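Local coordinates for protein aminoglycoside acetyltransferase meta-AAC0020 (Uncultured bacterium, PDB 5F47) that probably transfers the acetyl group of acetyl-coenzyme A to aminoglycoside antibiotics, as a resistance enzyme of the GNAT fold, at residues A62-N66 with K67-G71; Q101-G104 with K105-T109. One frame throughout, in Å; residues are numbered along the deposited sequence.

Contact 1 (A62-N66 with K67-G71); sequences ALLEN and KIVGG
L63 and I68 meet on one face of a tight beta hairpin in the GNAT sheet, where strands 57-64 and 67-77 are joined by a type II' turn from L64 to K67. They form a non-hydrogen-bonded pair whose branched ends lean together at a slant until L63 CD2 lies 3.5 Å from I68 CD1, and K23 of helix 21-34 packs on both. On the other face L64 and V69 cross at about a right angle, with L64 CG 4.0 Å from V69 CG2. Both touch W98; V69 is buried there, while L64, nearer the turn, is partly open to solvent, and their aliphatic branches suit packing against the indole.

V69 reaches that face through a classic beta bulge: V69 and G70 together stand opposite A62. V69 CG2 sits between its own backbone N and carbonyl carbon and faces A62, 4.1 Å from A62 CB. The small A62 side chain leaves room for this methyl and for I103. The bulge is closed by V69 N to A62 O at 2.9 Å and A62 N to G70 O at 2.8 Å.

In the turn, E65 has phi 55° with psi -117°, the first corner of a type II' turn, where glycine is most at ease; asparagine is common at the second corner, taken by N66. L64 N reaches K67 O at 3.0 Å in the carbonyl plane, whereas K67 N approaches L64 O, also at 3.0 Å, from 49° above that carbonyl's plane.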
ATOM      1  N   ALA B  62      21.033   2.779  -4.238  1.00 19.49           N
ATOM      2  CA  ALA B  62      22.103   2.801  -5.227  1.00 19.62           C
ATOM      3  C   ALA B  62      23.215   3.681  -4.706  1.00 21.29           C
ATOM      4  O   ALA B  62      22.964   4.786  -4.222  1.00 21.92           O
ATOM      5  CB  ALA B  62      21.598   3.308  -6.556  1.00 21.10           C
ATOM      6  N   LEU B  63      24.449   3.195  -4.810  1.00 22.78           N
ATOM      7  CA  LEU B  63      25.590   3.876  -4.224  1.00 26.26           C
ATOM      8  C   LEU B  63      26.666   4.112  -5.257  1.00 27.60           C
ATOM      9  O   LEU B  63      26.983   3.218  -6.041  1.00 27.11           O
ATOM     10  CB  LEU B  63      26.175   3.054  -3.083  1.00 29.08           C
ATOM     11  CG  LEU B  63      25.351   2.937  -1.808  1.00 29.31           C
ATOM     12  CD1 LEU B  63      25.481   1.537  -1.246  1.00 30.36           C
ATOM     13  CD2 LEU B  63      25.838   3.959  -0.802  1.00 31.65           C
ATOM     14  N   LEU B  64      27.204   5.324  -5.270  1.00 27.28           N
ATOM     15  CA  LEU B  64      28.460   5.600  -5.945  1.00 33.98           C
ATOM     16  C   LEU B  64      29.452   5.911  -4.839  1.00 39.42           C
ATOM     17  O   LEU B  64      29.300   6.904  -4.123  1.00 36.74           O
ATOM     18  CB  LEU B  64      28.327   6.747  -6.936  1.00 33.36           C
ATOM     19  CG  LEU B  64      27.466   6.373  -8.142  1.00 31.44           C
ATOM     20  CD1 LEU B  64      27.286   7.566  -9.051  1.00 32.27           C
ATOM     21  CD2 LEU B  64      28.126   5.231  -8.911  1.00 32.53           C
ATOM     22  N   GLU B  65      30.450   5.036  -4.710  1.00 46.79           N
ATOM     23  CA  GLU B  65      31.244   4.901  -3.494  1.00 57.05           C
ATOM     24  C   GLU B  65      30.316   4.642  -2.311  1.00 58.08           C
ATOM     25  O   GLU B  65      29.628   3.617  -2.266  1.00 56.61           O
ATOM     26  CB  GLU B  65      32.111   6.133  -3.267  1.00 64.70           C
ATOM     27  CG  GLU B  65      33.199   6.269  -4.303  1.00 72.10           C
ATOM     28  CD  GLU B  65      34.043   7.499  -4.097  1.00 78.70           C
ATOM     29  OE1 GLU B  65      34.649   7.639  -3.012  1.00 81.94           O
ATOM     30  OE2 GLU B  65      34.099   8.326  -5.027  1.00 80.13           O
ATOM     31  N   ASN B  66      30.290   5.559  -1.356  1.00 60.65           N
ATOM     32  CA  ASN B  66      29.366   5.429  -0.245  1.00 61.28           C
ATOM     33  C   ASN B  66      28.384   6.590  -0.229  1.00 54.46           C
ATOM     34  O   ASN B  66      27.862   6.962   0.820  1.00 56.12           O
ATOM     35  CB  ASN B  66      30.119   5.336   1.084  1.00 70.56           C
ATOM     36  CG  ASN B  66      29.500   4.328   2.036  1.00 75.56           C
ATOM     37  OD1 ASN B  66      29.134   4.663   3.163  1.00 78.97           O
ATOM     38  ND2 ASN B  66      29.370   3.086   1.580  1.00 76.49           N
ATOM     39  N   LYS B  67      28.141   7.163  -1.403  1.00 47.99           N
ATOM     40  CA  LYS B  67      27.119   8.189  -1.544  1.00 42.17           C
ATOM     41  C   LYS B  67      25.849   7.604  -2.148  1.00 33.81           C
ATOM     42  O   LYS B  67      25.885   6.973  -3.204  1.00 30.77           O
ATOM     43  CB  LYS B  67      27.607   9.348  -2.407  1.00 46.84           C
ATOM     44  CG  LYS B  67      26.605  10.495  -2.481  1.00 50.60           C
ATOM     45  CD  LYS B  67      26.909  11.451  -3.624  1.00 55.93           C
ATOM     46  CE  LYS B  67      26.036  12.695  -3.539  1.00 60.42           C
ATOM     47  NZ  LYS B  67      25.942  13.412  -4.843  1.00 63.81           N
ATOM     48  N   ILE B  68      24.729   7.823  -1.470  1.00 30.85           N
ATOM     49  CA  ILE B  68      23.431   7.390  -1.959  1.00 28.02           C
ATOM     50  C   ILE B  68      23.010   8.263  -3.137  1.00 26.62           C
ATOM     51  O   ILE B  68      22.912   9.487  -3.001  1.00 29.17           O
ATOM     52  CB  ILE B  68      22.370   7.471  -0.846  1.00 29.34           C
ATOM     53  CG1 ILE B  68      22.715   6.519   0.300  1.00 31.13           C
ATOM     54  CG2 ILE B  68      20.983   7.198  -1.405  1.00 28.04           C
ATOM     55  CD1 ILE B  68      22.594   5.076  -0.071  1.00 30.73           C
ATOM     56  N   VAL B  69      22.778   7.651  -4.291  1.00 24.35           N
ATOM     57  CA  VAL B  69      22.393   8.420  -5.467  1.00 23.41           C
ATOM     58  C   VAL B  69      21.017   7.994  -5.981  1.00 21.07           C
ATOM     59  O   VAL B  69      20.516   8.507  -6.986  1.00 21.83           O
ATOM     60  CB  VAL B  69      23.437   8.289  -6.586  1.00 23.77           C
ATOM     61  CG1 VAL B  69      24.762   8.929  -6.139  1.00 25.82           C
ATOM     62  CG2 VAL B  69      23.624   6.829  -6.982  1.00 23.12           C
ATOM     63  N   GLY B  70      20.398   7.062  -5.273  1.00 19.83           N
ATOM     64  CA  GLY B  70      19.060   6.633  -5.622  1.00 18.35           C
ATOM     65  C   GLY B  70      18.563   5.585  -4.655  1.00 17.90           C
ATOM     66  O   GLY B  70      19.342   5.019  -3.895  1.00 19.04           O
ATOM     67  N   GLY B  71      17.259   5.343  -4.642  1.00 16.41           N
ATOM     68  CA  GLY B  71      16.758   4.239  -3.857  1.00 16.14           C
ATOM     69  C   GLY B  71      15.262   4.099  -3.936  1.00 14.15           C
ATOM     70  O   GLY B  71      14.591   4.949  -4.530  1.00 15.42           O
TER

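Contact 2 (Q101-G104 with K105-T109)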
ATOM      1  N   GLN B 101      20.624   6.998 -16.412  1.00 39.22           N
ATOM      2  CA  GLN B 101      21.882   6.263 -16.521  1.00 36.74           C
ATOM      3  C   GLN B 101      21.727   4.844 -15.974  1.00 31.74           C
ATOM      4  O   GLN B 101      22.698   4.237 -15.520  1.00 31.88           O
ATOM      5  CB  GLN B 101      23.007   6.995 -15.784  1.00 40.10           C
ATOM      6  CG  GLN B 101      23.285   8.393 -16.325  1.00 45.99           C
ATOM      7  CD  GLN B 101      24.586   8.982 -15.813  1.00 50.11           C
ATOM      8  OE1 GLN B 101      25.658   8.398 -15.976  1.00 52.06           O
ATOM      9  NE2 GLN B 101      24.495  10.145 -15.181  1.00 51.64           N
ATOM     10  N   GLY B 102      20.496   4.338 -16.008  1.00 26.96           N
ATOM     11  CA  GLY B 102      20.190   2.968 -15.626  1.00 24.65           C
ATOM     12  C   GLY B 102      20.032   2.663 -14.148  1.00 23.84           C
ATOM     13  O   GLY B 102      19.796   1.517 -13.762  1.00 22.93           O
ATOM     14  N   ILE B 103      20.137   3.683 -13.303  1.00 21.89           N
ATOM     15  CA  ILE B 103      20.082   3.439 -11.869  1.00 20.66           C
ATOM     16  C   ILE B 103      18.696   2.968 -11.420  1.00 19.69           C
ATOM     17  O   ILE B 103      18.586   1.970 -10.724  1.00 18.24           O
ATOM     18  CB  ILE B 103      20.521   4.695 -11.097  1.00 21.32           C
ATOM     19  CG1 ILE B 103      22.009   4.954 -11.396  1.00 23.47           C
ATOM     20  CG2 ILE B 103      20.245   4.527  -9.606  1.00 22.77           C
ATOM     21  CD1 ILE B 103      22.545   6.283 -10.878  1.00 24.72           C
ATOM     22  N   GLY B 104      17.641   3.667 -11.835  1.00 18.01           N
ATOM     23  CA  GLY B 104      16.281   3.242 -11.541  1.00 16.82           C
ATOM     24  C   GLY B 104      15.976   1.826 -11.980  1.00 16.52           C
ATOM     25  O   GLY B 104      15.397   1.027 -11.247  1.00 16.42           O
ATOM     26  N   LYS B 105      16.374   1.507 -13.208  1.00 17.75           N
ATOM     27  CA  LYS B 105      16.140   0.165 -13.731  1.00 17.93           C
ATOM     28  C   LYS B 105      16.829  -0.908 -12.897  1.00 19.67           C
ATOM     29  O   LYS B 105      16.258  -1.965 -12.663  1.00 19.19           O
ATOM     30  CB  LYS B 105      16.605   0.069 -15.176  1.00 22.36           C
ATOM     31  CG  LYS B 105      15.694   0.775 -16.160  1.00 24.67           C
ATOM     32  CD  LYS B 105      16.227   0.625 -17.570  1.00 28.08           C
ATOM     33  CE  LYS B 105      15.350   1.364 -18.572  1.00 31.82           C
ATOM     34  NZ  LYS B 105      15.940   1.330 -19.938  1.00 36.13           N
ATOM     35  N   LYS B 106      18.056  -0.643 -12.457  1.00 18.85           N
ATOM     36  CA  LYS B 106      18.771  -1.624 -11.645  1.00 18.85           C
ATOM     37  C   LYS B 106      18.149  -1.766 -10.260  1.00 18.25           C
ATOM     38  O   LYS B 106      18.130  -2.863  -9.714  1.00 17.94           O
ATOM     39  CB  LYS B 106      20.258  -1.258 -11.543  1.00 19.29           C
ATOM     40  CG  LYS B 106      21.028  -1.492 -12.843  1.00 21.53           C
ATOM     41  CD  LYS B 106      22.423  -0.883 -12.808  1.00 24.98           C
ATOM     42  CE  LYS B 106      23.164  -1.218 -14.102  1.00 28.81           C
ATOM     43  NZ  LYS B 106      24.477  -0.530 -14.272  1.00 32.42           N
ATOM     44  N   LEU B 107      17.590  -0.682  -9.712  1.00 16.20           N
ATOM     45  CA  LEU B 107      16.880  -0.759  -8.441  1.00 14.61           C
ATOM     46  C   LEU B 107      15.628  -1.640  -8.565  1.00 15.78           C
ATOM     47  O   LEU B 107      15.372  -2.490  -7.709  1.00 16.22           O
ATOM     48  CB  LEU B 107      16.489   0.655  -7.955  1.00 14.24           C
ATOM     49  CG  LEU B 107      17.642   1.468  -7.355  1.00 17.60           C
ATOM     50  CD1 LEU B 107      17.247   2.923  -7.195  1.00 18.46           C
ATOM     51  CD2 LEU B 107      18.098   0.866  -6.016  1.00 18.62           C
ATOM     52  N   ILE B 108      14.855  -1.438  -9.633  1.00 16.23           N
ATOM     53  CA  ILE B 108      13.658  -2.241  -9.855  1.00 15.10           C
ATOM     54  C   ILE B 108      14.011  -3.711 -10.081  1.00 15.01           C
ATOM     55  O   ILE B 108      13.374  -4.598  -9.501  1.00 16.04           O
ATOM     56  CB  ILE B 108      12.847  -1.705 -11.047  1.00 14.84           C
ATOM     57  CG1 ILE B 108      12.204  -0.362 -10.680  1.00 13.42           C
ATOM     58  CG2 ILE B 108      11.762  -2.726 -11.505  1.00 17.94           C
ATOM     59  CD1 ILE B 108      11.104  -0.455  -9.622  1.00 16.83           C
ATOM     60  N   THR B 109      15.036  -3.968 -10.887  1.00 16.80           N
ATOM     61  CA  THR B 109      15.462  -5.344 -11.123  1.00 16.18           C
ATOM     62  C   THR B 109      15.865  -6.039  -9.817  1.00 17.00           C
ATOM     63  O   THR B 109      15.455  -7.175  -9.568  1.00 18.29           O
ATOM     64  CB  THR B 109      16.611  -5.388 -12.129  1.00 18.82           C
ATOM     65  OG1 THR B 109      16.144  -4.901 -13.400  1.00 20.73           O
ATOM     66  CG2 THR B 109      17.125  -6.817 -12.309  1.00 20.42           C
TER
HETATM   67  O   HOH W   1      24.785   2.275 -14.583  1.00 51.56           O
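G104 and I108 are joined by the backbone of the first turns of helix 103-117, at the glycine-rich GxG element that in GNAT enzymes typically cradles the pyrophosphate of coenzyme A. I108 N gives a nearly straight bond to G104 O, 3.0 Å away. G104 is buried, and having no side chain it lets the helix backbone sit close to its surroundings.

G102 is the N-cap. Its phi of 82° is easy for glycine and costly for most other residues, and its carbonyl receives K106 N at 3.1 Å. K105 meets the preceding residues through its CB, 3.8 Å from G102 O; the rest of its chain is extended and leads outward, as suits a lysine on an exposed helix flank.

K106 folds back instead. Its CG is anti to the carbonyl carbon (chi1 -72°), which lays CG 3.4 Å from G102 O and sends the extended chain back past the cap. On the buried side I103 and L107 lie alongside each other, pointing the same way. A water bridges the loop and the lysine, donating to Q101 O at 3.0 Å and accepting from K106 NZ at 2.8 Å.

Contact 1, the hairpin end of the sheet, and contact 2, the start of helix 103-117, pack directly on each other, their centres about 12 Å apart. I103 and L107, the apolar pair of the helix start, meet the hairpin face that carries A62: I103 CG2 comes within 3.6 Å of A62 CB, and L107 CD1 reaches G71 N at 3.5 Å. Small residues in the hairpin, A62, G70 and G71, let the helix settle close to the strands. Strand 11-15 contributes L11 to both contacts, and W98 lies against both V69 and I103. The likely coenzyme A site is at contact 2, with contact 1 forming part of the sheet beneath its helix.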